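Local coordinates for glycoside hydrolase family protein (Novosphingobium sp. PP1Y, PDB 6Q2F) that probably hydrolyses terminal alpha-L-rhamnose from rhamnosides, as other alpha-L-rhamnosidases do, at residues A510-T513 against P514-E518; A558-L561 against A562-H565. One frame throughout, in Å; residues are numbered along the deposited sequence.

Contact 1. Residues A510-T513 against P514-E518; sequences ANWT and PRMLE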
ATOM      1  N   ALA A 510      14.912   9.876  -6.037  1.00 29.55           N
ATOM      2  CA  ALA A 510      15.855  10.890  -5.586  1.00 29.46           C
ATOM      3  C   ALA A 510      16.931  10.247  -4.713  1.00 27.43           C
ATOM      4  O   ALA A 510      16.656   9.318  -3.944  1.00 30.87           O
ATOM      5  CB  ALA A 510      15.127  11.983  -4.811  1.00 25.05           C
ATOM      6  N   ASN A 511      18.168  10.732  -4.840  1.00 24.44           N
ATOM      7  CA  ASN A 511      19.244  10.089  -4.091  1.00 29.87           C
ATOM      8  C   ASN A 511      20.288  11.086  -3.614  1.00 31.27           C
ATOM      9  O   ASN A 511      21.454  10.702  -3.413  1.00 32.92           O
ATOM     10  CB  ASN A 511      19.924   8.996  -4.926  1.00 25.29           C
ATOM     11  CG  ASN A 511      20.740   9.557  -6.095  1.00 30.49           C
ATOM     12  OD1 ASN A 511      20.739  10.753  -6.374  1.00 34.13           O
ATOM     13  ND2 ASN A 511      21.443   8.664  -6.789  1.00 24.55           N
ATOM     14  N   TRP A 512      19.930  12.361  -3.469  1.00 28.99           N
ATOM     15  CA  TRP A 512      20.832  13.324  -2.852  1.00 31.70           C
ATOM     16  C   TRP A 512      20.027  14.302  -2.010  1.00 31.74           C
ATOM     17  O   TRP A 512      18.875  14.627  -2.313  1.00 30.50           O
ATOM     18  CB  TRP A 512      21.678  14.110  -3.878  1.00 30.06           C
ATOM     19  CG  TRP A 512      22.557  15.108  -3.182  1.00 30.86           C
ATOM     20  CD1 TRP A 512      22.349  16.441  -3.074  1.00 30.03           C
ATOM     21  CD2 TRP A 512      23.740  14.822  -2.421  1.00 28.27           C
ATOM     22  NE1 TRP A 512      23.345  17.023  -2.325  1.00 30.21           N
ATOM     23  CE2 TRP A 512      24.204  16.043  -1.900  1.00 30.24           C
ATOM     24  CE3 TRP A 512      24.458  13.650  -2.142  1.00 29.11           C
ATOM     25  CZ2 TRP A 512      25.362  16.135  -1.129  1.00 30.88           C
ATOM     26  CZ3 TRP A 512      25.595  13.739  -1.361  1.00 29.83           C
ATOM     27  CH2 TRP A 512      26.038  14.973  -0.869  1.00 33.13           C
ATOM     28  N   THR A 513      20.653  14.766  -0.940  1.00 28.07           N
ATOM     29  CA  THR A 513      20.091  15.841  -0.143  1.00 27.20           C
ATOM     30  C   THR A 513      21.281  16.552   0.484  1.00 28.32           C
ATOM     31  O   THR A 513      22.310  15.913   0.735  1.00 38.00           O
ATOM     32  CB  THR A 513      19.091  15.303   0.906  1.00 32.01           C
ATOM     33  OG1 THR A 513      18.290  16.368   1.435  1.00 31.96           O
ATOM     34  CG2 THR A 513      19.801  14.570   2.047  1.00 28.75           C
ATOM     35  N   PRO A 514      21.197  17.864   0.704  1.00 29.69           N
ATOM     36  CA  PRO A 514      22.429  18.631   1.002  1.00 31.56           C
ATOM     37  C   PRO A 514      23.192  18.172   2.249  1.00 30.20           C
ATOM     38  O   PRO A 514      24.428  18.214   2.247  1.00 32.72           O
ATOM     39  CB  PRO A 514      21.914  20.072   1.133  1.00 32.72           C
ATOM     40  CG  PRO A 514      20.734  20.106   0.185  1.00 34.78           C
ATOM     41  CD  PRO A 514      20.049  18.742   0.414  1.00 32.10           C
ATOM     42  N   ARG A 515      22.508  17.706   3.293  1.00 29.50           N
ATOM     43  CA  ARG A 515      23.169  17.236   4.505  1.00 29.59           C
ATOM     44  C   ARG A 515      23.576  15.777   4.426  1.00 31.39           C
ATOM     45  O   ARG A 515      24.002  15.220   5.440  1.00 32.53           O
ATOM     46  CB  ARG A 515      22.261  17.442   5.723  1.00 24.46           C
ATOM     47  CG  ARG A 515      21.869  18.911   5.983  1.00 27.75           C
ATOM     48  CD  ARG A 515      20.959  19.006   7.205  1.00 32.55           C
ATOM     49  NE  ARG A 515      20.686  20.391   7.593  1.00 38.96           N
ATOM     50  CZ  ARG A 515      21.003  20.918   8.771  1.00 42.99           C
ATOM     51  NH1 ARG A 515      21.602  20.171   9.692  1.00 47.52           N
ATOM     52  NH2 ARG A 515      20.714  22.187   9.031  1.00 42.40           N
HETATM   53  N   MSE A 516      23.475  15.154   3.255  1.00 32.10           N
HETATM   54  CA  MSE A 516      23.703  13.706   3.109  1.00 28.03           C
HETATM   55  C   MSE A 516      24.996  13.165   3.759  1.00 32.42           C
HETATM   56  O   MSE A 516      24.964  12.119   4.414  1.00 32.08           O
HETATM   57  CB  MSE A 516      23.706  13.336   1.635  1.00 26.62           C
HETATM   58  CG  MSE A 516      23.782  11.865   1.384  1.00 38.76           C
HETATM   59 SE   MSE A 516      22.134  11.002   1.931  0.73 37.51          SE
HETATM   60  CE  MSE A 516      22.719   9.182   1.742  1.00 44.42           C
ATOM     61  N   LEU A 517      26.129  13.844   3.559  1.00 30.77           N
ATOM     62  CA  LEU A 517      27.385  13.342   4.118  1.00 32.45           C
ATOM     63  C   LEU A 517      27.336  13.291   5.643  1.00 32.87           C
ATOM     64  O   LEU A 517      27.739  12.292   6.248  1.00 31.85           O
ATOM     65  CB  LEU A 517      28.571  14.189   3.636  1.00 28.13           C
ATOM     66  CG  LEU A 517      28.783  14.121   2.123  1.00 36.79           C
ATOM     67  CD1 LEU A 517      30.044  14.882   1.706  1.00 34.62           C
ATOM     68  CD2 LEU A 517      28.848  12.664   1.649  1.00 36.72           C
ATOM     69  N   GLU A 518      26.824  14.347   6.282  1.00 29.57           N
ATOM     70  CA  GLU A 518      26.661  14.318   7.737  1.00 30.85           C
ATOM     71  C   GLU A 518      25.657  13.252   8.154  1.00 30.47           C
ATOM     72  O   GLU A 518      25.875  12.542   9.143  1.00 32.72           O
ATOM     73  CB  GLU A 518      26.188  15.671   8.273  1.00 39.01           C
ATOM     74  CG  GLU A 518      27.074  16.870   7.989  1.00 61.70           C
ATOM     75  CD  GLU A 518      26.286  18.173   8.106  1.00 77.45           C
ATOM     76  OE1 GLU A 518      25.838  18.508   9.226  1.00 75.69           O
ATOM     77  OE2 GLU A 518      26.082  18.839   7.068  1.00 84.82           O
TER
HETATM   78  O   HOH W   1      19.480  17.646   3.547  1.00 33.68           O
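Met516, a selenomethionine, reaches back from the first turn of a helix to the indole of Trp512. Its CB lies over one face of the six-membered ring, 3.8 Å from the centroid and 21° off the ring normal, which meets the geometry of a CH-pi contact. The nearest ring atom to CB, Trp512 CZ3, is 3.6 Å away, toward the rim. CG stays on the benzene part, with Met516 CG 3.8 Å from Trp512 CZ3, because the first torsion sets it opposite its own amide nitrogen (chi1 -174°). A bend at chi2 then carries SE and CE away from the indole; the side chain also touches Tyr553 and Thr556 of helix 543-575. Leu517 meets the same indole from another direction: its CG is 4.1 Å from Trp512 CH2, at the ring edge and near its plane. Outside the pair, the ring of Tyr445 meets the indole with a small angle between the two planes.

The backbone closes the turn between the two residues. Met516 N donates to Thr513 O at 2.9 Å with an N-H...O angle of 152°. A water forms a second link: it donates to Thr513 OG1 at 2.7 Å and accepts from Arg515 N at 3.0 Å. The same hydroxyl is also hydrogen-bonded to Asp465, so the buried OG1 has two partners. The arrangement is a type I beta turn, Thr513 to Met516, leading into a helix with Arg515 at its N-cap position, on the way from strand 497-502 of a (beta/alpha)8 barrel to helix 516-524.

Contact 2. Residues A558-L561 against A562-H565; sequences ADLL and ASEH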
ATOM      1  N   ALA A 558      16.598   5.811   3.006  1.00 23.66           N
ATOM      2  CA  ALA A 558      15.399   5.253   3.631  1.00 22.88           C
ATOM      3  C   ALA A 558      15.226   5.786   5.043  1.00 26.25           C
ATOM      4  O   ALA A 558      14.114   6.142   5.438  1.00 25.94           O
ATOM      5  CB  ALA A 558      15.463   3.728   3.630  1.00 21.11           C
ATOM      6  N   ASP A 559      16.323   5.878   5.811  1.00 26.83           N
ATOM      7  CA  ASP A 559      16.243   6.432   7.163  1.00 24.61           C
ATOM      8  C   ASP A 559      15.737   7.869   7.139  1.00 24.87           C
ATOM      9  O   ASP A 559      14.928   8.275   7.981  1.00 27.41           O
ATOM     10  CB  ASP A 559      17.619   6.384   7.846  1.00 26.25           C
ATOM     11  CG  ASP A 559      18.050   4.964   8.253  1.00 27.39           C
ATOM     12  OD1 ASP A 559      17.174   4.069   8.411  1.00 30.37           O
ATOM     13  OD2 ASP A 559      19.273   4.760   8.416  1.00 32.40           O
ATOM     14  N   LEU A 560      16.238   8.668   6.197  1.00 21.62           N
ATOM     15  CA  LEU A 560      15.876  10.080   6.185  1.00 26.46           C
ATOM     16  C   LEU A 560      14.437  10.281   5.710  1.00 25.73           C
ATOM     17  O   LEU A 560      13.733  11.157   6.214  1.00 23.99           O
ATOM     18  CB  LEU A 560      16.875  10.871   5.334  1.00 23.50           C
ATOM     19  CG  LEU A 560      18.344  10.885   5.819  1.00 23.87           C
ATOM     20  CD1 LEU A 560      19.257  11.571   4.817  1.00 25.22           C
ATOM     21  CD2 LEU A 560      18.485  11.544   7.183  1.00 22.64           C
ATOM     22  N   LEU A 561      13.977   9.456   4.768  1.00 21.10           N
ATOM     23  CA  LEU A 561      12.566   9.502   4.375  1.00 21.78           C
ATOM     24  C   LEU A 561      11.670   9.385   5.603  1.00 24.37           C
ATOM     25  O   LEU A 561      10.792  10.222   5.836  1.00 28.85           O
ATOM     26  CB  LEU A 561      12.263   8.377   3.380  1.00 23.71           C
ATOM     27  CG  LEU A 561      10.822   8.370   2.906  1.00 23.49           C
ATOM     28  CD1 LEU A 561      10.513   9.637   2.092  1.00 20.71           C
ATOM     29  CD2 LEU A 561      10.536   7.119   2.043  1.00 19.37           C
ATOM     30  N   ALA A 562      11.937   8.376   6.442  1.00 21.23           N
ATOM     31  CA  ALA A 562      11.100   8.131   7.612  1.00 22.79           C
ATOM     32  C   ALA A 562      11.218   9.253   8.630  1.00 24.79           C
ATOM     33  O   ALA A 562      10.214   9.704   9.188  1.00 25.37           O
ATOM     34  CB  ALA A 562      11.470   6.789   8.246  1.00 19.65           C
ATOM     35  N   SER A 563      12.435   9.713   8.901  1.00 23.12           N
ATOM     36  CA  SER A 563      12.572  10.736   9.933  1.00 21.27           C
ATOM     37  C   SER A 563      12.346  12.144   9.397  1.00 27.74           C
ATOM     38  O   SER A 563      11.628  12.933  10.018  1.00 29.97           O
ATOM     39  CB  SER A 563      13.954  10.649  10.599  1.00 21.33           C
ATOM     40  OG  SER A 563      14.971  11.047   9.700  1.00 27.51           O
ATOM     41  N   GLU A 564      12.946  12.470   8.254  1.00 28.07           N
ATOM     42  CA  GLU A 564      12.927  13.855   7.791  1.00 24.77           C
ATOM     43  C   GLU A 564      11.620  14.204   7.077  1.00 24.40           C
ATOM     44  O   GLU A 564      11.146  15.333   7.181  1.00 28.23           O
ATOM     45  CB  GLU A 564      14.129  14.142   6.879  1.00 26.80           C
ATOM     46  CG  GLU A 564      15.503  13.874   7.544  1.00 27.08           C
ATOM     47  CD  GLU A 564      15.595  14.433   8.966  1.00 29.73           C
ATOM     48  OE1 GLU A 564      15.824  15.654   9.101  1.00 32.44           O
ATOM     49  OE2 GLU A 564      15.410  13.658   9.940  1.00 32.00           O
ATOM     50  N   HIS A 565      11.009  13.259   6.387  1.00 17.23           N
ATOM     51  CA  HIS A 565       9.674  13.503   5.817  1.00 23.83           C
ATOM     52  C   HIS A 565       8.577  13.136   6.812  1.00 23.06           C
ATOM     53  O   HIS A 565       7.900  14.012   7.354  1.00 23.36           O
ATOM     54  CB  HIS A 565       9.515  12.774   4.482  1.00 22.87           C
ATOM     55  CG  HIS A 565       8.214  13.067   3.788  1.00 28.17           C
ATOM     56  ND1 HIS A 565       7.255  12.098   3.563  1.00 27.36           N
ATOM     57  CD2 HIS A 565       7.722  14.216   3.257  1.00 26.82           C
ATOM     58  CE1 HIS A 565       6.237  12.637   2.908  1.00 27.06           C
ATOM     59  NE2 HIS A 565       6.492  13.924   2.713  1.00 27.62           N
TER
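Leu560 and Leu561 meet Glu564 and His565 within an alpha helix that widens into a pi-type turn, on helix 543-575 of the (beta/alpha)8 barrel. The backbone bonds record the change. Ala562 N to Ala558 O and Ser563 N to Asp559 O are ordinary i to i+4 bonds. Leu560 O accepts a short bond from Glu564 N at 2.6 Å and also a weak one from His565 N at 3.4 Å, the five-residue spacing of a pi turn. His565 N donates as well to Leu561 O at 3.1 Å, with an N-H...O angle of 137°, so one N-H is divided between two acceptors.

The apolar contacts are made by side chains lying alongside each other and pointing the same way. Leu560 CD2 touches Glu564 CG at 3.8 Å, and Leu561 CD1 approaches His565 CB at 4.1 Å.

Among the polar groups, Asp559 forms a salt bridge with Arg524, and His565 NE2 is hydrogen-bonded to Thr139; the His565 side chain is about 13 Å from the bound sodium ion. The Glu564 chain, bent at chi2, turns its carboxylate back toward its neighbour, where Ser563 OG donates to the anti lone pair of Glu564 OE2 at 2.7 Å.

Overall arrangement
From the N terminus, the chain leaves barrel strand 497-502, passes through contact 1 at the entrance to helix 516-524, and later runs through contact 2 inside helix 543-575, which leads to the adjacent parallel strand 579-582. The two are in series and neither nest nor cross: contact 1 closes a single turn and contact 2 successive helical turns. Their centres are nevertheless 11 Å apart, because the consecutive helices pack together. Leu560 CD1 supplies the direct evidence, lying 4.1 Å from both Met516 SE and Thr513 CG2. Leu560 also touches Gln519 and Leu523, so the packing continues along helix 516-524.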